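Local coordinates for pentatricopeptide repeat-containing protein 10, chloroplastic (Zea mays, PDB 4M59) that binds specific intergenic RNA segments of chloroplast transcripts and acts as a barrier to exonucleases, so stabilising the mRNAs, at residues T423-L428 against Q442-K447; S446-K451 against E457-L462; A474-I479 against R497-A502. The protein carries 4 engineered substitutions. One frame throughout, in Å; residues are numbered along the deposited sequence.

Contact 1. Residues T423-L428 against Q442-K447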
ATOM      1  N   THR A 423       1.828   6.425  22.686  1.00 74.55           N
ATOM      2  CA  THR A 423       1.624   5.214  21.916  1.00 73.34           C
ATOM      3  C   THR A 423       1.022   4.134  22.802  1.00 73.89           C
ATOM      4  O   THR A 423       0.117   3.406  22.405  1.00 73.50           O
ATOM      5  CB  THR A 423       2.938   4.727  21.294  1.00 82.26           C
ATOM      6  OG1 THR A 423       2.824   3.343  20.962  1.00 81.35           O
ATOM      7  CG2 THR A 423       4.074   4.912  22.254  1.00 83.16           C
ATOM      8  N   THR A 424       1.522   4.070  24.023  1.00 72.22           N
ATOM      9  CA  THR A 424       1.058   3.144  25.027  1.00 73.42           C
ATOM     10  C   THR A 424      -0.413   3.336  25.344  1.00 74.17           C
ATOM     11  O   THR A 424      -1.111   2.379  25.630  1.00 74.51           O
ATOM     12  CB  THR A 424       1.845   3.334  26.306  1.00 71.37           C
ATOM     13  OG1 THR A 424       3.239   3.319  26.002  1.00 71.03           O
ATOM     14  CG2 THR A 424       1.535   2.241  27.274  1.00 73.03           C
ATOM     15  N   TYR A 425      -0.889   4.573  25.237  1.00 82.01           N
ATOM     16  CA  TYR A 425      -2.270   4.834  25.539  1.00 83.08           C
ATOM     17  C   TYR A 425      -3.083   4.725  24.311  1.00 82.37           C
ATOM     18  O   TYR A 425      -4.265   4.536  24.362  1.00 83.29           O
ATOM     19  CB  TYR A 425      -2.441   6.215  26.123  1.00 79.07           C
ATOM     20  CG  TYR A 425      -1.866   6.351  27.475  1.00 80.27           C
ATOM     21  CD1 TYR A 425      -2.509   5.877  28.563  1.00 81.63           C
ATOM     22  CD2 TYR A 425      -0.693   6.958  27.660  1.00 80.23           C
ATOM     23  CE1 TYR A 425      -1.978   5.997  29.781  1.00 82.91           C
ATOM     24  CE2 TYR A 425      -0.158   7.072  28.861  1.00 81.56           C
ATOM     25  CZ  TYR A 425      -0.799   6.593  29.920  1.00 82.93           C
ATOM     26  OH  TYR A 425      -0.236   6.727  31.142  1.00 84.36           O
ATOM     27  N   ASN A 426      -2.402   4.795  23.198  1.00 64.97           N
ATOM     28  CA  ASN A 426      -3.077   4.707  21.950  1.00 64.72           C
ATOM     29  C   ASN A 426      -3.392   3.284  21.581  1.00 63.89           C
ATOM     30  O   ASN A 426      -4.434   2.991  21.022  1.00 64.64           O
ATOM     31  CB  ASN A 426      -2.195   5.329  20.898  1.00 68.80           C
ATOM     32  CG  ASN A 426      -2.604   6.713  20.542  1.00 70.10           C
ATOM     33  OD1 ASN A 426      -3.704   7.147  20.832  1.00 71.71           O
ATOM     34  ND2 ASN A 426      -1.722   7.416  19.880  1.00 69.52           N
ATOM     35  N   ALA A 427      -2.458   2.400  21.875  1.00 85.23           N
ATOM     36  CA  ALA A 427      -2.653   0.991  21.655  1.00 84.28           C
ATOM     37  C   ALA A 427      -3.913   0.588  22.380  1.00 85.63           C
ATOM     38  O   ALA A 427      -4.828   0.020  21.803  1.00 85.74           O
ATOM     39  CB  ALA A 427      -1.485   0.225  22.187  1.00 92.86           C
ATOM     40  N   LEU A 428      -3.957   0.929  23.654  1.00 72.28           N
ATOM     41  CA  LEU A 428      -5.082   0.606  24.488  1.00 73.83           C
ATOM     42  C   LEU A 428      -6.389   1.136  23.940  1.00 75.04           C
ATOM     43  O   LEU A 428      -7.391   0.447  23.954  1.00 75.80           O
ATOM     44  CB  LEU A 428      -4.850   1.146  25.888  1.00 80.99           C
ATOM     45  CG  LEU A 428      -3.647   0.593  26.630  1.00 81.14           C
ATOM     46  CD1 LEU A 428      -3.539   1.249  27.968  1.00 83.18           C
ATOM     47  CD2 LEU A 428      -3.817  -0.865  26.802  1.00 81.01           C
ATOM     48  N   GLN A 442     -12.638   7.113  27.815  1.00 79.94           N
ATOM     49  CA  GLN A 442     -12.559   8.397  28.455  1.00 79.90           C
ATOM     50  C   GLN A 442     -11.549   8.289  29.550  1.00 78.83           C
ATOM     51  O   GLN A 442     -10.468   8.829  29.451  1.00 78.12           O
ATOM     52  CB  GLN A 442     -13.899   8.771  29.052  1.00 80.52           C
ATOM     53  CG  GLN A 442     -14.923   9.168  28.035  1.00 82.02           C
ATOM     54  CD  GLN A 442     -16.203   9.618  28.663  1.00 82.86           C
ATOM     55  OE1 GLN A 442     -16.447   9.373  29.837  1.00 82.24           O
ATOM     56  NE2 GLN A 442     -17.029  10.288  27.889  1.00 84.18           N
ATOM     57  N   SER A 443     -11.893   7.530  30.582  0.55 63.49           N
ATOM     58  CA  SER A 443     -11.060   7.365  31.769  0.55 62.92           C
ATOM     59  C   SER A 443      -9.570   7.257  31.485  0.55 62.20           C
ATOM     60  O   SER A 443      -8.740   7.523  32.342  0.55 62.18           O
ATOM     61  CB  SER A 443     -11.506   6.139  32.547  0.55 58.26           C
ATOM     62  OG  SER A 443     -10.468   5.669  33.378  0.55 57.87           O
ATOM     63  N   ILE A 444      -9.254   6.871  30.259  1.00 82.72           N
ATOM     64  CA  ILE A 444      -7.894   6.713  29.820  1.00 81.73           C
ATOM     65  C   ILE A 444      -7.317   8.029  29.348  1.00 81.48           C
ATOM     66  O   ILE A 444      -6.220   8.412  29.749  1.00 81.18           O
ATOM     67  CB  ILE A 444      -7.848   5.715  28.670  1.00 89.45           C
ATOM     68  CG1 ILE A 444      -7.832   4.299  29.223  1.00 89.38           C
ATOM     69  CG2 ILE A 444      -6.643   5.952  27.793  1.00 88.12           C
ATOM     70  CD1 ILE A 444      -7.761   3.254  28.157  1.00 88.43           C
ATOM     71  N   VAL A 445      -8.063   8.725  28.506  1.00 95.74           N
ATOM     72  CA  VAL A 445      -7.557   9.943  27.899  1.00 95.49           C
ATOM     73  C   VAL A 445      -7.256  10.964  28.968  1.00 95.99           C
ATOM     74  O   VAL A 445      -6.269  11.680  28.890  1.00 95.55           O
ATOM     75  CB  VAL A 445      -8.510  10.504  26.829  1.00104.77           C
ATOM     76  CG1 VAL A 445      -9.788  11.007  27.434  1.00106.17           C
ATOM     77  CG2 VAL A 445      -7.837  11.605  26.083  1.00104.36           C
ATOM     78  N   SER A 446      -8.091  10.989  29.994  1.00113.63           N
ATOM     79  CA  SER A 446      -7.876  11.853  31.130  1.00114.17           C
ATOM     80  C   SER A 446      -6.580  11.452  31.795  1.00113.90           C
ATOM     81  O   SER A 446      -5.774  12.300  32.150  1.00114.05           O
ATOM     82  CB  SER A 446      -9.027  11.719  32.116  1.00111.94           C
ATOM     83  OG  SER A 446      -8.918  10.525  32.856  1.00111.83           O
ATOM     84  N   LYS A 447      -6.363  10.160  31.937  1.00122.25           N
ATOM     85  CA  LYS A 447      -5.155   9.696  32.578  0.88122.28           C
ATOM     86  C   LYS A 447      -4.001  10.111  31.733  1.00121.48           C
ATOM     87  O   LYS A 447      -2.965  10.459  32.233  1.00121.74           O
ATOM     88  CB  LYS A 447      -5.158   8.185  32.682  1.00114.04           C
ATOM     89  CG  LYS A 447      -3.955   7.610  33.355  1.00114.36           C
ATOM     90  CD  LYS A 447      -4.065   7.755  34.829  0.51115.47           C
ATOM     91  CE  LYS A 447      -2.980   6.992  35.521  1.00116.03           C
ATOM     92  NZ  LYS A 447      -1.666   7.423  35.024  0.19115.91           N
TER
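Tyr425 and Ile444 meet at the centre of the interface between helices 422-435 and 438-449, and they have the most surface buried by it. Their CA atoms are the closest pair between 423-428 and 442-447, and both CB atoms point across the gap. Tyr425 CD1 lies 4.2 Å from Ile444 CG2, the branch methyl, which comes at the ring obliquely. Ile444 CD1, at the end of the extended chain, lies 4.3 Å from Leu428 CB, one helical turn beyond the tyrosine. Ile444 thus touches two successive side chains of the facing helix, one with each end of its branched chain.

Lys447 supplies the edge of the interface. Its CG is anti to the backbone N (chi1 -179°), and bends at chi2 and chi4 carry the chain across the tyrosine. Lys447 CG approaches the ring obliquely, while NZ ends 4.2 Å from Tyr425 OH, too far for a hydrogen bond. Tyr410 of helix 403-413 touches both Tyr425 and Leu428, continuing the apolar layer into the preceding helix pair. The axes of the segments 423-428 and 442-447 approach to 10.5 Å and are almost exactly antiparallel, at 176°. Such a helical hairpin, here within predicted repeat PPR 11, is the building unit of the pentatricopeptide repeat solenoid.

Contact 2. Residues S446-K451 against E457-L462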
ATOM      1  N   SER A 446      -8.091  10.989  29.994  1.00113.63           N
ATOM      2  CA  SER A 446      -7.876  11.853  31.130  1.00114.17           C
ATOM      3  C   SER A 446      -6.580  11.452  31.795  1.00113.90           C
ATOM      4  O   SER A 446      -5.774  12.300  32.150  1.00114.05           O
ATOM      5  CB  SER A 446      -9.027  11.719  32.116  1.00111.94           C
ATOM      6  OG  SER A 446      -8.918  10.525  32.856  1.00111.83           O
ATOM      7  N   LYS A 447      -6.363  10.160  31.937  1.00122.25           N
ATOM      8  CA  LYS A 447      -5.155   9.696  32.578  0.88122.28           C
ATOM      9  C   LYS A 447      -4.001  10.111  31.733  1.00121.48           C
ATOM     10  O   LYS A 447      -2.965  10.459  32.233  1.00121.74           O
ATOM     11  CB  LYS A 447      -5.158   8.185  32.682  1.00114.04           C
ATOM     12  CG  LYS A 447      -3.955   7.610  33.355  1.00114.36           C
ATOM     13  CD  LYS A 447      -4.065   7.755  34.829  0.51115.47           C
ATOM     14  CE  LYS A 447      -2.980   6.992  35.521  1.00116.03           C
ATOM     15  NZ  LYS A 447      -1.666   7.423  35.024  0.19115.91           N
ATOM     16  N   MET A 448      -4.191  10.060  30.421  1.00 94.90           N
ATOM     17  CA  MET A 448      -3.175  10.515  29.488  1.00 93.87           C
ATOM     18  C   MET A 448      -2.887  11.980  29.774  1.00 94.37           C
ATOM     19  O   MET A 448      -1.741  12.425  29.745  1.00 94.07           O
ATOM     20  CB  MET A 448      -3.671  10.344  28.054  1.00 94.71           C
ATOM     21  CG  MET A 448      -2.621  10.597  26.986  1.00 93.43           C
ATOM     22  SD  MET A 448      -3.083   9.900  25.391  1.00 92.33           S
ATOM     23  CE  MET A 448      -4.869   9.916  25.498  1.00 93.81           C
ATOM     24  N   ARG A 449      -3.952  12.722  30.058  1.00 87.05           N
ATOM     25  CA  ARG A 449      -3.859  14.136  30.391  1.00 87.65           C
ATOM     26  C   ARG A 449      -3.196  14.400  31.736  1.00 88.48           C
ATOM     27  O   ARG A 449      -2.464  15.380  31.889  1.00 88.68           O
ATOM     28  CB  ARG A 449      -5.246  14.783  30.358  1.00 85.39           C
ATOM     29  CG  ARG A 449      -5.719  15.162  28.963  1.00 85.05           C
ATOM     30  CD  ARG A 449      -7.035  15.921  29.022  1.00 86.06           C
ATOM     31  NE  ARG A 449      -7.937  15.535  27.941  1.00 86.19           N
ATOM     32  CZ  ARG A 449      -7.812  15.940  26.683  1.00 86.01           C
ATOM     33  NH1 ARG A 449      -6.817  16.747  26.340  1.00 85.50           N
ATOM     34  NH2 ARG A 449      -8.679  15.537  25.765  1.00 86.51           N
ATOM     35  N   THR A 450      -3.450  13.540  32.720  0.80 81.48           N
ATOM     36  CA  THR A 450      -2.937  13.782  34.053  0.80 82.50           C
ATOM     37  C   THR A 450      -1.508  13.322  34.176  0.80 82.40           C
ATOM     38  O   THR A 450      -0.943  13.337  35.259  0.80 83.37           O
ATOM     39  CB  THR A 450      -3.764  13.084  35.127  0.80 86.19           C
ATOM     40  OG1 THR A 450      -3.731  11.673  34.915  0.80 85.77           O
ATOM     41  CG2 THR A 450      -5.195  13.552  35.067  0.80 86.29           C
ATOM     42  N   LYS A 451      -0.920  12.921  33.057  1.00101.87           N
ATOM     43  CA  LYS A 451       0.461  12.461  33.037  1.00101.65           C
ATOM     44  C   LYS A 451       1.346  13.395  32.218  1.00100.86           C
ATOM     45  O   LYS A 451       2.529  13.120  32.013  1.00100.49           O
ATOM     46  CB  LYS A 451       0.543  11.037  32.482  1.00106.33           C
ATOM     47  CG  LYS A 451       0.949   9.994  33.513  1.00107.39           C
ATOM     48  CD  LYS A 451      -0.266   9.311  34.114  1.00107.99           C
ATOM     49  CE  LYS A 451       0.122   8.400  35.266  1.00109.17           C
ATOM     50  NZ  LYS A 451       1.486   7.830  35.087  1.00109.20           N
ATOM     51  N   GLU A 457      -3.970  12.762  17.005  1.00 85.45           N
ATOM     52  CA  GLU A 457      -5.109  12.723  16.126  1.00 87.50           C
ATOM     53  C   GLU A 457      -5.717  11.350  16.132  1.00 87.78           C
ATOM     54  O   GLU A 457      -6.920  11.201  16.256  1.00 89.67           O
ATOM     55  CB  GLU A 457      -4.664  13.072  14.721  1.00 95.14           C
ATOM     56  CG  GLU A 457      -5.396  12.334  13.642  1.00 96.79           C
ATOM     57  CD  GLU A 457      -4.840  12.628  12.285  1.00 97.11           C
ATOM     58  OE1 GLU A 457      -4.121  11.773  11.740  1.00 96.04           O
ATOM     59  OE2 GLU A 457      -5.116  13.721  11.763  1.00 98.40           O
ATOM     60  N   GLN A 458      -4.873  10.343  15.988  1.00102.33           N
ATOM     61  CA  GLN A 458      -5.314   8.967  15.988  1.00102.27           C
ATOM     62  C   GLN A 458      -5.985   8.692  17.309  1.00102.43           C
ATOM     63  O   GLN A 458      -6.954   7.949  17.379  1.00103.71           O
ATOM     64  CB  GLN A 458      -4.131   8.031  15.777  1.00122.32           C
ATOM     65  CG  GLN A 458      -2.916   8.336  16.641  1.00120.18           C
ATOM     66  CD  GLN A 458      -2.107   9.535  16.154  1.00120.13           C
ATOM     67  OE1 GLN A 458      -2.642  10.456  15.546  1.00121.81           O
ATOM     68  NE2 GLN A 458      -0.815   9.532  16.448  1.00118.38           N
ATOM     69  N   SER A 459      -5.469   9.324  18.352  1.00 94.04           N
ATOM     70  CA  SER A 459      -6.068   9.242  19.664  1.00 94.47           C
ATOM     71  C   SER A 459      -7.482   9.754  19.609  1.00 97.02           C
ATOM     72  O   SER A 459      -8.335   9.307  20.359  1.00 97.92           O
ATOM     73  CB  SER A 459      -5.281  10.067  20.657  1.00100.31           C
ATOM     74  OG  SER A 459      -4.379   9.259  21.371  1.00 98.68           O
ATOM     75  N   TYR A 460      -7.738  10.665  18.685  1.00 85.56           N
ATOM     76  CA  TYR A 460      -9.053  11.271  18.574  1.00 88.09           C
ATOM     77  C   TYR A 460      -9.885  10.442  17.633  1.00 90.03           C
ATOM     78  O   TYR A 460     -11.089  10.431  17.692  1.00 92.29           O
ATOM     79  CB  TYR A 460      -8.981  12.752  18.135  1.00 93.56           C
ATOM     80  CG  TYR A 460      -8.858  13.730  19.278  1.00 93.01           C
ATOM     81  CD1 TYR A 460      -9.878  13.912  20.148  1.00 94.11           C
ATOM     82  CD2 TYR A 460      -7.716  14.452  19.483  1.00 91.54           C
ATOM     83  CE1 TYR A 460      -9.770  14.758  21.190  1.00 93.70           C
ATOM     84  CE2 TYR A 460      -7.602  15.312  20.533  1.00 91.35           C
ATOM     85  CZ  TYR A 460      -8.639  15.464  21.384  1.00 92.42           C
ATOM     86  OH  TYR A 460      -8.574  16.328  22.448  1.00 92.37           O
ATOM     87  N   SER A 461      -9.219   9.714  16.774  1.00 71.82           N
ATOM     88  CA  SER A 461      -9.915   8.870  15.831  1.00 73.93           C
ATOM     89  C   SER A 461     -10.412   7.627  16.545  1.00 73.97           C
ATOM     90  O   SER A 461     -11.555   7.203  16.380  1.00 76.73           O
ATOM     91  CB  SER A 461      -8.970   8.486  14.700  1.00 89.00           C
ATOM     92  OG  SER A 461      -9.677   8.294  13.486  1.00 91.96           O
ATOM     93  N   LEU A 462      -9.531   7.048  17.346  1.00 73.42           N
ATOM     94  CA  LEU A 462      -9.846   5.867  18.126  1.00 72.84           C
ATOM     95  C   LEU A 462     -11.014   6.148  19.032  1.00 74.87           C
ATOM     96  O   LEU A 462     -11.970   5.384  19.090  1.00 76.74           O
ATOM     97  CB  LEU A 462      -8.652   5.490  18.991  1.00 76.61           C
ATOM     98  CG  LEU A 462      -7.676   4.452  18.465  1.00 74.15           C
ATOM     99  CD1 LEU A 462      -7.403   4.663  17.009  1.00 74.75           C
ATOM    100  CD2 LEU A 462      -6.401   4.546  19.248  1.00 71.44           C
TER
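Arg449 and Tyr460 make the polar part of this contact. Arg449 NH2 donates to Tyr460 OH at 3.4 Å, a weak bond because of its length, although the N-H points nearly straight at the oxygen (172°). The hydroxyl sits at the edge of the guanidinium, in its plane, and the planes of guanidinium and ring are 47° apart. Both residues reach across with the ends of their side chains; a bend at chi3 of Arg449 sets the direction of the guanidinium.

Van der Waals contact is carried by Met448, whose CE methyl comes to 4.2 Å from Ser459 OG. Met448 CG stands anti to the backbone N (chi1 -172°); chi1 and chi2 carry the chain out as far as SD, and the last torsion turns the CE methyl aside. The closest CA atoms, those of Met448 and Ser459, are still 10.3 Å apart.

Local hydrogen bonds hold each segment. Thr450, the first residue to leave helical geometry after helix 438-449, keeps its N bonded to Ser446 O at 2.7 Å and folds OG1 back to Lys447 O at 3.0 Å. On the other segment, Glu457 O accepts from both Tyr460 N and Ser461 N.

Helix 438-449 here gives way, through a short connection, to helix 458-468. Pro455 in that connection touches Met448, Arg449 and Tyr460, helix 422-435 packs on Met448 through Tyr425, and helix 493-504 adjoins Glu457 and Ser461.

Contact 3. Residues A474-I479 against R497-A502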
ATOM      1  N   ALA A 474     -23.243  11.847  22.095  1.00 98.66           N
ATOM      2  CA  ALA A 474     -22.903  13.084  22.772  1.00 96.85           C
ATOM      3  C   ALA A 474     -21.402  13.304  22.850  1.00 95.26           C
ATOM      4  O   ALA A 474     -20.944  14.414  23.089  1.00 94.09           O
ATOM      5  CB  ALA A 474     -23.508  13.112  24.147  1.00 87.72           C
ATOM      6  N   GLY A 475     -20.637  12.239  22.665  1.00 85.30           N
ATOM      7  CA  GLY A 475     -19.193  12.327  22.698  1.00 83.59           C
ATOM      8  C   GLY A 475     -18.651  12.607  21.320  1.00 84.27           C
ATOM      9  O   GLY A 475     -17.558  13.126  21.165  1.00 82.81           O
ATOM     10  N   ILE A 476     -19.425  12.255  20.316  1.00 83.48           N
ATOM     11  CA  ILE A 476     -19.076  12.602  18.965  1.00 84.34           C
ATOM     12  C   ILE A 476     -19.159  14.091  18.830  1.00 83.76           C
ATOM     13  O   ILE A 476     -18.173  14.753  18.565  1.00 82.46           O
ATOM     14  CB  ILE A 476     -20.049  12.014  17.986  1.00 91.48           C
ATOM     15  CG1 ILE A 476     -19.905  10.500  17.965  1.00 92.42           C
ATOM     16  CG2 ILE A 476     -19.806  12.581  16.614  1.00 92.30           C
ATOM     17  CD1 ILE A 476     -20.872   9.831  17.055  1.00 95.33           C
ATOM     18  N   ALA A 477     -20.356  14.611  19.030  1.00 75.32           N
ATOM     19  CA  ALA A 477     -20.609  16.031  18.940  1.00 75.06           C
ATOM     20  C   ALA A 477     -19.613  16.780  19.779  1.00 73.00           C
ATOM     21  O   ALA A 477     -19.155  17.843  19.407  1.00 72.68           O
ATOM     22  CB  ALA A 477     -21.994  16.321  19.415  1.00 73.65           C
ATOM     23  N   ALA A 478     -19.259  16.202  20.906  1.00 91.99           N
ATOM     24  CA  ALA A 478     -18.277  16.800  21.779  1.00 90.03           C
ATOM     25  C   ALA A 478     -16.918  16.844  21.122  1.00 89.11           C
ATOM     26  O   ALA A 478     -16.036  17.564  21.562  1.00 87.71           O
ATOM     27  CB  ALA A 478     -18.199  16.029  23.061  1.00113.72           C
ATOM     28  N   ILE A 479     -16.752  16.063  20.062  1.00 77.23           N
ATOM     29  CA  ILE A 479     -15.501  16.052  19.316  1.00 76.29           C
ATOM     30  C   ILE A 479     -15.589  17.029  18.151  1.00 77.12           C
ATOM     31  O   ILE A 479     -14.637  17.747  17.854  1.00 76.01           O
ATOM     32  CB  ILE A 479     -15.165  14.648  18.790  1.00 69.87           C
ATOM     33  CG1 ILE A 479     -14.909  13.698  19.961  1.00 68.54           C
ATOM     34  CG2 ILE A 479     -13.958  14.701  17.863  1.00 69.07           C
ATOM     35  CD1 ILE A 479     -14.174  12.432  19.579  1.00 67.45           C
ATOM     36  N   ARG A 497     -12.801  11.839   8.096  1.00 69.64           N
ATOM     37  CA  ARG A 497     -13.169  10.546   7.566  1.00 69.51           C
ATOM     38  C   ARG A 497     -13.816   9.731   8.661  1.00 69.46           C
ATOM     39  O   ARG A 497     -14.877   9.159   8.483  1.00 69.67           O
ATOM     40  CB  ARG A 497     -11.924   9.839   7.052  1.00 82.29           C
ATOM     41  CG  ARG A 497     -12.165   8.530   6.366  1.00 82.17           C
ATOM     42  CD  ARG A 497     -10.855   7.837   6.097  1.00 81.86           C
ATOM     43  NE  ARG A 497     -11.048   6.472   5.646  1.00 81.71           N
ATOM     44  CZ  ARG A 497     -11.423   6.144   4.419  1.00 81.87           C
ATOM     45  NH1 ARG A 497     -11.575   4.876   4.097  1.00 81.82           N
ATOM     46  NH2 ARG A 497     -11.653   7.079   3.520  1.00 82.10           N
ATOM     47  N   THR A 498     -13.169   9.709   9.811  1.00 64.42           N
ATOM     48  CA  THR A 498     -13.655   8.982  10.962  1.00 64.29           C
ATOM     49  C   THR A 498     -14.985   9.546  11.451  1.00 64.67           C
ATOM     50  O   THR A 498     -15.662   8.940  12.259  1.00 64.67           O
ATOM     51  CB  THR A 498     -12.602   9.013  12.081  1.00 65.42           C
ATOM     52  OG1 THR A 498     -11.329   8.656  11.538  1.00 65.21           O
ATOM     53  CG2 THR A 498     -12.938   8.043  13.177  1.00 65.17           C
ATOM     54  N   LEU A 499     -15.369  10.701  10.933  1.00 78.19           N
ATOM     55  CA  LEU A 499     -16.592  11.358  11.368  1.00 78.59           C
ATOM     56  C   LEU A 499     -17.779  11.038  10.494  1.00 79.00           C
ATOM     57  O   LEU A 499     -18.883  10.890  10.983  1.00 79.35           O
ATOM     58  CB  LEU A 499     -16.402  12.870  11.430  1.00 69.86           C
ATOM     59  CG  LEU A 499     -15.963  13.406  12.781  1.00 69.82           C
ATOM     60  CD1 LEU A 499     -15.747  14.885  12.697  1.00 70.11           C
ATOM     61  CD2 LEU A 499     -17.011  13.095  13.795  1.00 69.95           C
ATOM     62  N   VAL A 500     -17.554  10.949   9.198  1.00 54.21           N
ATOM     63  CA  VAL A 500     -18.608  10.573   8.288  1.00 54.69           C
ATOM     64  C   VAL A 500     -19.079   9.187   8.644  1.00 54.77           C
ATOM     65  O   VAL A 500     -20.258   8.880   8.585  1.00 55.36           O
ATOM     66  CB  VAL A 500     -18.099  10.559   6.866  1.00 51.65           C
ATOM     67  CG1 VAL A 500     -19.090   9.912   5.972  1.00 52.21           C
ATOM     68  CG2 VAL A 500     -17.831  11.957   6.413  1.00 51.68           C
ATOM     69  N   ILE A 501     -18.133   8.360   9.049  1.00 71.45           N
ATOM     70  CA  ILE A 501     -18.404   6.983   9.407  1.00 71.42           C
ATOM     71  C   ILE A 501     -19.083   6.868  10.758  1.00 71.49           C
ATOM     72  O   ILE A 501     -20.075   6.175  10.900  1.00 71.94           O
ATOM     73  CB  ILE A 501     -17.102   6.182   9.425  1.00 79.57           C
ATOM     74  CG1 ILE A 501     -16.625   5.951   8.001  1.00 79.55           C
ATOM     75  CG2 ILE A 501     -17.292   4.860  10.114  1.00 79.47           C
ATOM     76  CD1 ILE A 501     -15.290   5.295   7.909  1.00 78.95           C
ATOM     77  N   ALA A 502     -18.552   7.565  11.748  1.00 69.33           N
ATOM     78  CA  ALA A 502     -19.045   7.429  13.105  1.00 69.29           C
ATOM     79  C   ALA A 502     -20.420   8.021  13.271  1.00 69.95           C
ATOM     80  O   ALA A 502     -21.083   7.778  14.262  1.00 70.09           O
ATOM     81  CB  ALA A 502     -18.088   8.056  14.077  1.00 82.51           C
TER
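Ile476 packs on Leu499 and Ala502 where two successive helical hairpins of the pentatricopeptide repeat solenoid adjoin. Residues 474-479 belong to helix 473-483 in predicted repeat PPR 12, and 497-502 to helix 493-504 in predicted repeat PPR 13, so this is a joint between repeats.

The apolar contacts are made by the two arms of Ile476. CG2 is anti to the backbone N and meets Leu499 CD2 at 4.0 Å; the isoleucine and leucine side chains run alongside each other in opposite directions, and the leucine contributes one branch of its forked end. CG1 is anti to the carbonyl carbon (chi1 -68°) and carries CD1 toward Ala502, whose CB methyl lies 4.4 Å away. The backbones come nearest at Ile476 CA and Ala502 CA, 7.8 Å apart, consistent with the small side chain of the alanine. Leu464 of helix 458-468 touches Leu499 as well as Ile479 and Thr498, and so extends the apolar cluster.

Arg497 and Ile501, which take no part in this contact, face other partners. Arg497 forms a salt bridge with Asp527 through NH2, and its NH1 makes a long, weak ion pair with an RNA phosphate, while Ile501 packs on an RNA sugar. The helix that receives Ile476 therefore also meets the bound RNA, through other residues.

No hydrogen bond links the two segments; the nearest approach to a polar atom is that of the Ile476 CD1 methyl, 3.5 Å from the carbonyl oxygen of Ala502.

Contact 2 begins on the stretch where contact 1 ends, and contact 3 follows, so the three step along the superhelix from predicted repeat PPR 11 to PPR 13. Contact 1 lies within a hairpin, whereas contacts 2 and 3 each join one repeat to the next. Contacts 1 and 2 share helix 438-449, with centres about 5 Å apart, and Tyr425 CB packs 3.8 Å from Met448 SD. Contact 3 has its centre about 15 Å from that of contact 2 and about 18 Å from that of contact 1. Ser461 OG and Thr498 OG1, 2.6 Å apart in a probable hydrogen bond, tie contact 2 to contact 3. Packing is thus continuous from hairpin to hairpin, up to helix 493-504, which reaches the bound RNA.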